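Local coordinates for protein FkbI (Streptomyces hygroscopicus, PDB 1R2J) that binds FAD and probably acts as an acyl-ACP dehydrogenase in making the methoxymalonyl extender unit of the polyketide immunosuppressant FK520, at residues A[68-73]-A[186-191]; A[60-65]-A[229-234]; A[166-171]-A[197-202]. All coordinates share one frame; numbering follows the deposited sequence.

Contact 1. Residues A[68-73]-A[186-191]; sequences CSSLRS and CRAAGH. With FAD (flavin-adenine dinucleotide), chain B.
Ser70 meets the type I beta turn from Cys186 to Ala189 near the start of helix 69-88. Its OG accepts a hydrogen bond from Ala188 N at 2.9 Å, with an angle of 146° at the hydrogen. Chi1 of -77° sets OG anti to the carbonyl carbon of Ser70, and this carries it to the turn. The packing here is tight. Ser70 CB is 3.6 Å from Ala189 N, and Ala188 CB is 3.4 Å from Ser70 OG. Ser73 follows along the helix, and its CB lies 4.0 Å from Ala189 CB. Ser73 OG turns back to donate to Ser69 O at 2.8 Å. That carbonyl also takes Ser73 N, so two bonds grip it. Away from the helix the contact is looser. Arg187 and, just past the turn, Gly190 are partly exposed, and Arg187 points away from the helix to a salt bridge with Asp20.

His191 links the turn to the flavin. NE2 donates to Cys186 O at 2.8 Å from above the carbonyl plane, while Ala189 N reaches the same oxygen from the opposite face. CE1 lies 3.4 Å from the flavin methyl C7M of FAD. With an alanine here, Cys186 O would probably lose one of its two donors, and a gap would open beside C7M.

The contact joins the N-terminal helices to the loop between strands 175-179 and 192-196 of the middle domain. Helix 332-345 borders it, with Asp339 OD1 bonded to Cys186 N. Helices 27-35 and 54-67 pack on Leu71.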
loop_
_atom_site.group_PDB
_atom_site.type_symbol
_atom_site.label_atom_id
_atom_site.label_comp_id
_atom_site.label_asym_id
_atom_site.label_seq_id
_atom_site.Cartn_x
_atom_site.Cartn_y
_atom_site.Cartn_z
ATOM N N CYS A 68 -3.631 6.040 10.436
ATOM C CA CYS A 68 -2.297 5.459 10.527
ATOM C C CYS A 68 -1.935 4.885 9.168
ATOM O O CYS A 68 -2.619 3.991 8.669
ATOM C CB CYS A 68 -2.276 4.348 11.585
ATOM S SG CYS A 68 -0.786 3.335 11.551
ATOM N N SER A 69 -0.861 5.385 8.566
ATOM C CA SER A 69 -0.462 4.902 7.247
ATOM C C SER A 69 0.261 3.554 7.289
ATOM O O SER A 69 0.406 2.902 6.260
ATOM C CB SER A 69 0.396 5.954 6.527
ATOM O OG SER A 69 -0.352 7.148 6.302
ATOM N N SER A 70 0.733 3.145 8.466
ATOM C CA SER A 70 1.384 1.837 8.586
ATOM C C SER A 70 0.268 0.795 8.452
ATOM O O SER A 70 0.386 -0.184 7.705
ATOM C CB SER A 70 2.062 1.666 9.950
ATOM O OG SER A 70 3.284 2.369 10.034
ATOM N N LEU A 71 -0.820 1.015 9.183
ATOM C CA LEU A 71 -1.955 0.110 9.130
ATOM C C LEU A 71 -2.494 0.094 7.701
ATOM O O LEU A 71 -2.814 -0.969 7.162
ATOM C CB LEU A 71 -3.044 0.569 10.107
ATOM C CG LEU A 71 -4.354 -0.226 10.131
ATOM C CD1 LEU A 71 -4.068 -1.698 10.414
ATOM C CD2 LEU A 71 -5.277 0.351 11.206
ATOM N N ARG A 72 -2.574 1.277 7.094
ATOM C CA ARG A 72 -3.064 1.429 5.725
ATOM C C ARG A 72 -2.187 0.615 4.774
ATOM O O ARG A 72 -2.684 -0.017 3.841
ATOM C CB ARG A 72 -3.026 2.909 5.332
ATOM C CG ARG A 72 -3.943 3.331 4.185
ATOM C CD ARG A 72 -3.381 3.019 2.811
ATOM N NE ARG A 72 -1.951 3.286 2.648
ATOM C CZ ARG A 72 -1.332 4.429 2.932
ATOM N NH1 ARG A 72 -1.996 5.475 3.425
ATOM N NH2 ARG A 72 -0.029 4.533 2.690
ATOM N N SER A 73 -0.877 0.628 5.020
ATOM C CA SER A 73 0.052 -0.112 4.171
ATOM C C SER A 73 -0.217 -1.615 4.219
ATOM O O SER A 73 -0.011 -2.317 3.228
ATOM C CB SER A 73 1.496 0.187 4.580
ATOM O OG SER A 73 1.843 1.521 4.239
ATOM N N CYS A 186 6.188 4.940 7.664
ATOM C CA CYS A 186 5.332 3.756 7.725
ATOM C C CYS A 186 6.062 2.728 8.608
ATOM O O CYS A 186 6.015 1.519 8.371
ATOM C CB CYS A 186 5.105 3.194 6.313
ATOM S SG CYS A 186 3.914 4.126 5.276
ATOM N N ARG A 187 6.726 3.247 9.637
ATOM C CA ARG A 187 7.542 2.465 10.560
ATOM C C ARG A 187 6.924 1.261 11.264
ATOM O O ARG A 187 7.651 0.401 11.762
ATOM C CB ARG A 187 8.167 3.412 11.591
ATOM C CG ARG A 187 8.947 4.549 10.946
ATOM C CD ARG A 187 9.789 5.309 11.954
ATOM N NE ARG A 187 8.981 6.030 12.933
ATOM C CZ ARG A 187 9.492 6.842 13.853
ATOM N NH1 ARG A 187 10.804 7.022 13.913
ATOM N NH2 ARG A 187 8.697 7.485 14.696
ATOM N N ALA A 188 5.600 1.182 11.304
ATOM C CA ALA A 188 4.948 0.051 11.948
ATOM C C ALA A 188 4.350 -0.916 10.925
ATOM O O ALA A 188 3.606 -1.830 11.288
ATOM C CB ALA A 188 3.859 0.547 12.895
ATOM N N ALA A 189 4.691 -0.727 9.653
ATOM C CA ALA A 189 4.157 -1.567 8.587
ATOM C C ALA A 189 4.801 -2.947 8.456
ATOM O O ALA A 189 4.405 -3.738 7.596
ATOM C CB ALA A 189 4.245 -0.832 7.263
ATOM N N GLY A 190 5.797 -3.228 9.289
ATOM C CA GLY A 190 6.451 -4.525 9.246
ATOM C C GLY A 190 7.238 -4.846 7.987
ATOM O O GLY A 190 7.151 -5.959 7.474
ATOM N N HIS A 191 8.011 -3.884 7.492
ATOM C CA HIS A 191 8.825 -4.086 6.292
ATOM C C HIS A 191 9.905 -5.109 6.609
ATOM O O HIS A 191 10.447 -5.126 7.707
ATOM C CB HIS A 191 9.510 -2.778 5.884
ATOM C CG HIS A 191 8.594 -1.597 5.866
ATOM N ND1 HIS A 191 7.627 -1.420 4.902
ATOM C CD2 HIS A 191 8.463 -0.560 6.724
ATOM C CE1 HIS A 191 6.936 -0.326 5.168
ATOM N NE2 HIS A 191 7.424 0.214 6.270
HETATM P PA FAD B . 15.921 3.148 -7.772
HETATM O O1A FAD B . 14.763 2.403 -8.248
HETATM O O2A FAD B . 17.277 2.740 -7.258
HETATM O O5B FAD B . 15.667 4.538 -7.188
HETATM C C5B FAD B . 15.913 5.379 -8.244
HETATM C C4B FAD B . 15.714 6.845 -8.068
HETATM O O4B FAD B . 16.051 7.072 -9.482
HETATM C C3B FAD B . 14.246 7.104 -7.941
HETATM O O3B FAD B . 14.066 8.393 -7.453
HETATM C C2B FAD B . 13.720 6.943 -9.286
HETATM O O2B FAD B . 12.481 7.596 -9.669
HETATM C C1B FAD B . 14.891 7.376 -10.215
HETATM N N9A FAD B . 14.896 6.626 -11.427
HETATM C C8A FAD B . 15.184 5.259 -11.687
HETATM N N7A FAD B . 15.080 4.896 -12.931
HETATM C C5A FAD B . 14.704 6.049 -13.593
HETATM C C6A FAD B . 14.436 6.337 -14.934
HETATM N N6A FAD B . 14.518 5.416 -15.904
HETATM N N1A FAD B . 14.073 7.630 -15.262
HETATM C C2A FAD B . 13.981 8.587 -14.310
HETATM N N3A FAD B . 14.232 8.402 -12.946
HETATM C C4A FAD B . 14.595 7.044 -12.724
HETATM N N1 FAD B . 8.698 -3.366 -2.859
HETATM C C2 FAD B . 7.968 -4.549 -3.000
HETATM O O2 FAD B . 8.211 -5.373 -3.901
HETATM N N3 FAD B . 6.942 -4.821 -2.105
HETATM C C4 FAD B . 6.564 -3.986 -1.023
HETATM O O4 FAD B . 5.611 -4.334 -0.262
HETATM C C4X FAD B . 7.312 -2.837 -0.890
HETATM N N5 FAD B . 6.953 -1.978 0.235
HETATM C C5X FAD B . 7.711 -0.804 0.431
HETATM C C6 FAD B . 7.452 0.081 1.512
HETATM C C7 FAD B . 8.211 1.259 1.784
HETATM C C7M FAD B . 7.861 2.147 2.976
HETATM C C8 FAD B . 9.301 1.559 0.920
HETATM C C8M FAD B . 10.215 2.756 1.104
HETATM C C9 FAD B . 9.580 0.749 -0.151
HETATM C C9A FAD B . 8.798 -0.428 -0.445
HETATM N N10 FAD B . 9.070 -1.344 -1.590
HETATM C C10 FAD B . 8.366 -2.535 -1.808
HETATM C "C1'" FAD B . 10.090 -0.773 -2.359
HETATM C "C2'" FAD B . 9.495 0.204 -3.525
HETATM O "O2'" FAD B . 9.183 -0.802 -4.531
HETATM C "C3'" FAD B . 10.633 0.929 -3.981
HETATM O "O3'" FAD B . 10.487 2.313 -3.577
HETATM C "C4'" FAD B . 11.209 1.145 -5.402
HETATM O "O4'" FAD B . 11.365 0.063 -6.281
HETATM C "C5'" FAD B . 12.490 1.631 -4.913
HETATM O "O5'" FAD B . 13.590 1.255 -5.684
HETATM P P FAD B . 15.033 1.640 -5.047
HETATM O O1P FAD B . 14.989 0.516 -5.853
HETATM O O2P FAD B . 16.570 1.429 -5.084
HETATM O O3P FAD B . 15.562 2.448 -6.355
#

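Contact 2. Residues A[60-65]-A[229-234]; sequences FTAHVG and VAWGCV
Ala62 packs against Trp231 where two helices cross closely, one from each helical domain of the acyl-CoA dehydrogenase fold. The axes of 60-65 and 229-234 approach to 6.8 Å at a crossing angle of -52°. Small residues allow this. Gly65 CA lies 4.1 Å from Gly232 O, and a CB on Gly65 would run into that oxygen.

The apolar contacts flank this point. Ala62 CB packs against CE3 of Trp231 at 4.1 Å, approaching the ring obliquely. It also lies 4.2 Å from Val234 CB. The Trp231 side chain starts toward helix 54-67, but its ring leads away, and in these two segments only its CE3 comes near Ala62 CB. On the N-terminal side of Ala62, Thr61 crosses Trp231 at about a right angle, CB to CB at 4.1 Å. Thr61 CG2 touches Gly232 N, while OG1 turns back along its own helix and bonds Asn57 O.

Other helices complete the surroundings. Trp231 and Val234 touch Cys282 of helix 262-287, and Thr61 touches Arg72 and Met75 of helix 69-88.

No classical hydrogen bond crosses between the segments. The polar link is a CA-H...O contact: Ala62 CA lies 3.1 Å from Trp231 O, with an angle of 134° at the hydrogen.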
loop_
_atom_site.group_PDB
_atom_site.type_symbol
_atom_site.label_atom_id
_atom_site.label_comp_id
_atom_site.label_asym_id
_atom_site.label_seq_id
_atom_site.Cartn_x
_atom_site.Cartn_y
_atom_site.Cartn_z
ATOM N N PHE A 60 -12.697 3.972 2.247
ATOM C CA PHE A 60 -12.417 3.287 3.502
ATOM C C PHE A 60 -10.904 3.285 3.728
ATOM O O PHE A 60 -10.430 3.495 4.851
ATOM C CB PHE A 60 -12.945 1.844 3.468
ATOM C CG PHE A 60 -12.491 1.003 4.637
ATOM C CD1 PHE A 60 -12.637 1.463 5.946
ATOM C CD2 PHE A 60 -11.906 -0.243 4.427
ATOM C CE1 PHE A 60 -12.200 0.692 7.027
ATOM C CE2 PHE A 60 -11.468 -1.021 5.496
ATOM C CZ PHE A 60 -11.614 -0.554 6.800
ATOM N N THR A 61 -10.162 3.055 2.647
ATOM C CA THR A 61 -8.705 3.025 2.682
ATOM C C THR A 61 -8.185 4.427 3.007
ATOM O O THR A 61 -7.224 4.586 3.758
ATOM C CB THR A 61 -8.134 2.552 1.318
ATOM O OG1 THR A 61 -8.559 1.206 1.072
ATOM C CG2 THR A 61 -6.603 2.600 1.312
ATOM N N ALA A 62 -8.842 5.435 2.442
ATOM C CA ALA A 62 -8.473 6.825 2.683
ATOM C C ALA A 62 -8.649 7.132 4.166
ATOM O O ALA A 62 -7.784 7.739 4.789
ATOM C CB ALA A 62 -9.354 7.764 1.841
ATOM N N HIS A 63 -9.772 6.701 4.734
ATOM C CA HIS A 63 -10.036 6.959 6.147
ATOM C C HIS A 63 -8.997 6.288 7.049
ATOM O O HIS A 63 -8.532 6.885 8.022
ATOM C CB HIS A 63 -11.442 6.490 6.527
ATOM C CG HIS A 63 -11.810 6.802 7.943
ATOM N ND1 HIS A 63 -11.756 5.863 8.952
ATOM C CD2 HIS A 63 -12.198 7.960 8.526
ATOM C CE1 HIS A 63 -12.094 6.430 10.095
ATOM N NE2 HIS A 63 -12.366 7.702 9.865
ATOM N N VAL A 64 -8.636 5.048 6.738
ATOM C CA VAL A 64 -7.630 4.360 7.537
ATOM C C VAL A 64 -6.302 5.106 7.374
ATOM O O VAL A 64 -5.550 5.276 8.332
ATOM C CB VAL A 64 -7.456 2.891 7.091
ATOM C CG1 VAL A 64 -6.347 2.223 7.911
ATOM C CG2 VAL A 64 -8.766 2.146 7.265
ATOM N N GLY A 65 -6.023 5.558 6.153
ATOM C CA GLY A 65 -4.796 6.298 5.918
ATOM C C GLY A 65 -4.715 7.548 6.784
ATOM O O GLY A 65 -3.641 7.914 7.267
ATOM N N VAL A 229 -2.601 2.971 -2.748
ATOM C CA VAL A 229 -1.708 4.016 -2.273
ATOM C C VAL A 229 -2.325 5.376 -2.558
ATOM O O VAL A 229 -2.233 6.282 -1.732
ATOM C CB VAL A 229 -0.322 3.942 -2.943
ATOM C CG1 VAL A 229 0.455 5.249 -2.702
ATOM C CG2 VAL A 229 0.463 2.761 -2.375
ATOM N N ALA A 230 -2.961 5.511 -3.720
ATOM C CA ALA A 230 -3.590 6.778 -4.093
ATOM C C ALA A 230 -4.660 7.166 -3.059
ATOM O O ALA A 230 -4.702 8.299 -2.593
ATOM C CB ALA A 230 -4.201 6.670 -5.494
ATOM N N TRP A 231 -5.511 6.212 -2.690
ATOM C CA TRP A 231 -6.550 6.475 -1.700
ATOM C C TRP A 231 -5.909 6.693 -0.336
ATOM O O TRP A 231 -6.393 7.487 0.466
ATOM C CB TRP A 231 -7.552 5.312 -1.628
ATOM C CG TRP A 231 -8.572 5.338 -2.722
ATOM C CD1 TRP A 231 -8.673 4.470 -3.775
ATOM C CD2 TRP A 231 -9.646 6.279 -2.872
ATOM N NE1 TRP A 231 -9.747 4.812 -4.568
ATOM C CE2 TRP A 231 -10.359 5.917 -4.037
ATOM C CE3 TRP A 231 -10.076 7.391 -2.134
ATOM C CZ2 TRP A 231 -11.478 6.629 -4.483
ATOM C CZ3 TRP A 231 -11.192 8.098 -2.579
ATOM C CH2 TRP A 231 -11.878 7.710 -3.743
ATOM N N GLY A 232 -4.811 5.991 -0.083
ATOM C CA GLY A 232 -4.125 6.151 1.182
ATOM C C GLY A 232 -3.654 7.590 1.309
ATOM O O GLY A 232 -3.743 8.197 2.385
ATOM N N CYS A 233 -3.166 8.147 0.205
ATOM C CA CYS A 233 -2.678 9.525 0.203
ATOM C C CYS A 233 -3.793 10.530 0.394
ATOM O O CYS A 233 -3.582 11.594 0.972
ATOM C CB CYS A 233 -1.910 9.815 -1.082
ATOM S SG CYS A 233 -0.393 8.840 -1.172
ATOM N N VAL A 234 -4.977 10.206 -0.112
ATOM C CA VAL A 234 -6.122 11.084 0.093
ATOM C C VAL A 234 -6.332 11.130 1.611
ATOM O O VAL A 234 -6.663 12.172 2.167
ATOM C CB VAL A 234 -7.402 10.524 -0.574
ATOM C CG1 VAL A 234 -8.607 11.390 -0.207
ATOM C CG2 VAL A 234 -7.228 10.494 -2.083
#

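Contact 3. Residues A[166-171]-A[197-202]; sequences VVVPAD and DQVRVP
Val201 faces Val166, Val168 and Pro169 across an apolar layer. Its CB bond is directed at strand 166-169, and the two methyls at its end make the contacts. CG1 is the branch anti to the carbonyl carbon (chi1 -66°). It sits 3.9 Å from Pro169 CD, the two side chains crossing at a slant. CG1 is also 4.1 Å from Val168 CG1, and these two side chains cross at about a right angle. CG2 takes the place between the backbone N and the carbonyl carbon. It meets Val166 CG1 tip to tip at 3.8 Å. Val166 also packs on Ala205 and Val206.

The strands belong to different sheets of the beta domain in the middle of the acyl-CoA dehydrogenase fold. Strand 164-169 pairs with 151-156, and 199-202 pairs with 133-143. The segment axes pass 8.0 Å apart at 110°, consistent with the two sheets packing face to face with their strands steeply crossed. No hydrogen bond crosses between the two segments; their contacts are between apolar side chains.

Val199, two residues before Val201, points the same way. Its CG1 lies 3.7 Å from Val168 CG1.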
loop_
_atom_site.group_PDB
_atom_site.type_symbol
_atom_site.label_atom_id
_atom_site.label_comp_id
_atom_site.label_asym_id
_atom_site.label_seq_id
_atom_site.Cartn_x
_atom_site.Cartn_y
_atom_site.Cartn_z
ATOM N N VAL A 166 4.570 -17.076 -6.969
ATOM C CA VAL A 166 4.373 -18.180 -6.031
ATOM C C VAL A 166 3.957 -17.736 -4.629
ATOM O O VAL A 166 4.543 -16.816 -4.054
ATOM C CB VAL A 166 5.663 -19.028 -5.897
ATOM C CG1 VAL A 166 5.381 -20.304 -5.103
ATOM C CG2 VAL A 166 6.197 -19.369 -7.271
ATOM N N VAL A 167 2.936 -18.395 -4.086
ATOM C CA VAL A 167 2.460 -18.095 -2.737
ATOM C C VAL A 167 3.234 -19.030 -1.814
ATOM O O VAL A 167 3.000 -20.240 -1.802
ATOM C CB VAL A 167 0.946 -18.367 -2.596
ATOM C CG1 VAL A 167 0.493 -18.078 -1.173
ATOM C CG2 VAL A 167 0.170 -17.506 -3.589
ATOM N N VAL A 168 4.164 -18.460 -1.053
ATOM C CA VAL A 168 5.012 -19.222 -0.146
ATOM C C VAL A 168 4.672 -19.042 1.332
ATOM O O VAL A 168 4.587 -17.917 1.825
ATOM C CB VAL A 168 6.497 -18.827 -0.332
ATOM C CG1 VAL A 168 7.392 -19.769 0.451
ATOM C CG2 VAL A 168 6.860 -18.829 -1.810
ATOM N N PRO A 169 4.469 -20.154 2.060
ATOM C CA PRO A 169 4.150 -20.060 3.488
ATOM C C PRO A 169 5.359 -19.469 4.212
ATOM O O PRO A 169 6.492 -19.913 4.009
ATOM C CB PRO A 169 3.899 -21.514 3.881
ATOM C CG PRO A 169 3.370 -22.119 2.608
ATOM C CD PRO A 169 4.311 -21.539 1.581
ATOM N N ALA A 170 5.115 -18.472 5.052
ATOM C CA ALA A 170 6.177 -17.795 5.789
ATOM C C ALA A 170 7.072 -18.716 6.615
ATOM O O ALA A 170 8.213 -18.367 6.920
ATOM C CB ALA A 170 5.572 -16.727 6.695
ATOM N N ASP A 171 6.553 -19.885 6.975
ATOM C CA ASP A 171 7.303 -20.833 7.790
ATOM C C ASP A 171 7.859 -22.026 7.014
ATOM O O ASP A 171 8.229 -23.035 7.614
ATOM C CB ASP A 171 6.417 -21.351 8.917
ATOM C CG ASP A 171 5.098 -21.888 8.408
ATOM O OD1 ASP A 171 4.277 -21.078 7.933
ATOM O OD2 ASP A 171 4.879 -23.118 8.475
ATOM N N ASP A 197 16.145 -19.462 0.333
ATOM C CA ASP A 197 17.195 -20.432 0.024
ATOM C C ASP A 197 16.577 -21.795 -0.291
ATOM O O ASP A 197 16.234 -22.554 0.615
ATOM C CB ASP A 197 18.160 -20.527 1.215
ATOM C CG ASP A 197 19.212 -21.609 1.041
ATOM O OD1 ASP A 197 19.750 -21.752 -0.079
ATOM O OD2 ASP A 197 19.508 -22.310 2.032
ATOM N N GLN A 198 16.424 -22.086 -1.581
ATOM C CA GLN A 198 15.837 -23.347 -2.037
ATOM C C GLN A 198 14.577 -23.698 -1.259
ATOM O O GLN A 198 14.572 -24.650 -0.484
ATOM C CB GLN A 198 16.838 -24.499 -1.893
ATOM C CG GLN A 198 18.034 -24.419 -2.814
ATOM C CD GLN A 198 17.641 -24.440 -4.276
ATOM O OE1 GLN A 198 17.029 -25.396 -4.751
ATOM N NE2 GLN A 198 17.996 -23.387 -4.998
ATOM N N VAL A 199 13.511 -22.937 -1.469
ATOM C CA VAL A 199 12.255 -23.186 -0.771
ATOM C C VAL A 199 11.352 -24.100 -1.587
ATOM O O VAL A 199 10.998 -23.780 -2.722
ATOM C CB VAL A 199 11.503 -21.865 -0.493
ATOM C CG1 VAL A 199 10.160 -22.154 0.153
ATOM C CG2 VAL A 199 12.344 -20.970 0.404
ATOM N N ARG A 200 10.978 -25.237 -1.005
ATOM C CA ARG A 200 10.112 -26.188 -1.695
ATOM C C ARG A 200 8.644 -26.024 -1.307
ATOM O O ARG A 200 8.296 -26.033 -0.128
ATOM C CB ARG A 200 10.541 -27.633 -1.404
ATOM C CG ARG A 200 11.864 -28.059 -2.024
ATOM C CD ARG A 200 13.050 -27.556 -1.227
ATOM N NE ARG A 200 14.323 -27.957 -1.829
ATOM C CZ ARG A 200 15.513 -27.739 -1.276
ATOM N NH1 ARG A 200 15.597 -27.125 -0.103
ATOM N NH2 ARG A 200 16.622 -28.132 -1.895
ATOM N N VAL A 201 7.789 -25.879 -2.312
ATOM C CA VAL A 201 6.357 -25.735 -2.087
ATOM C C VAL A 201 5.587 -26.505 -3.152
ATOM O O VAL A 201 6.124 -26.821 -4.214
ATOM C CB VAL A 201 5.920 -24.246 -2.126
ATOM C CG1 VAL A 201 6.539 -23.495 -0.965
ATOM C CG2 VAL A 201 6.325 -23.616 -3.442
ATOM N N PRO A 202 4.317 -26.832 -2.875
ATOM C CA PRO A 202 3.490 -27.571 -3.832
ATOM C C PRO A 202 3.408 -26.850 -5.171
ATOM O O PRO A 202 3.412 -25.619 -5.224
ATOM C CB PRO A 202 2.133 -27.633 -3.136
ATOM C CG PRO A 202 2.506 -27.670 -1.690
ATOM C CD PRO A 202 3.596 -26.630 -1.606
#

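Overall arrangement
Contacts 1 and 2 are neighbours, with centres 12 Å apart. Contact 2 lies on helix 54-67 and contact 1 on helix 69-88, which follows it in the chain. The two contacts touch: Arg72 NH1 lies 3.2 Å from Gly232 CA. Contact 3 is remote, in the middle beta domain, with its centre about 25 Å from that of contact 1 and 31 Å from that of contact 2. Along the chain the order is 60-65, 68-73, 166-171, 186-191, 197-202, 229-234. Contact 2 thus encloses both others, and contacts 1 and 3 alternate. Contact 2 joins the N- and C-terminal helical domains, contact 1 joins the N-terminal helices to the middle domain at the flavin, and contact 3 packs sheets within the middle domain.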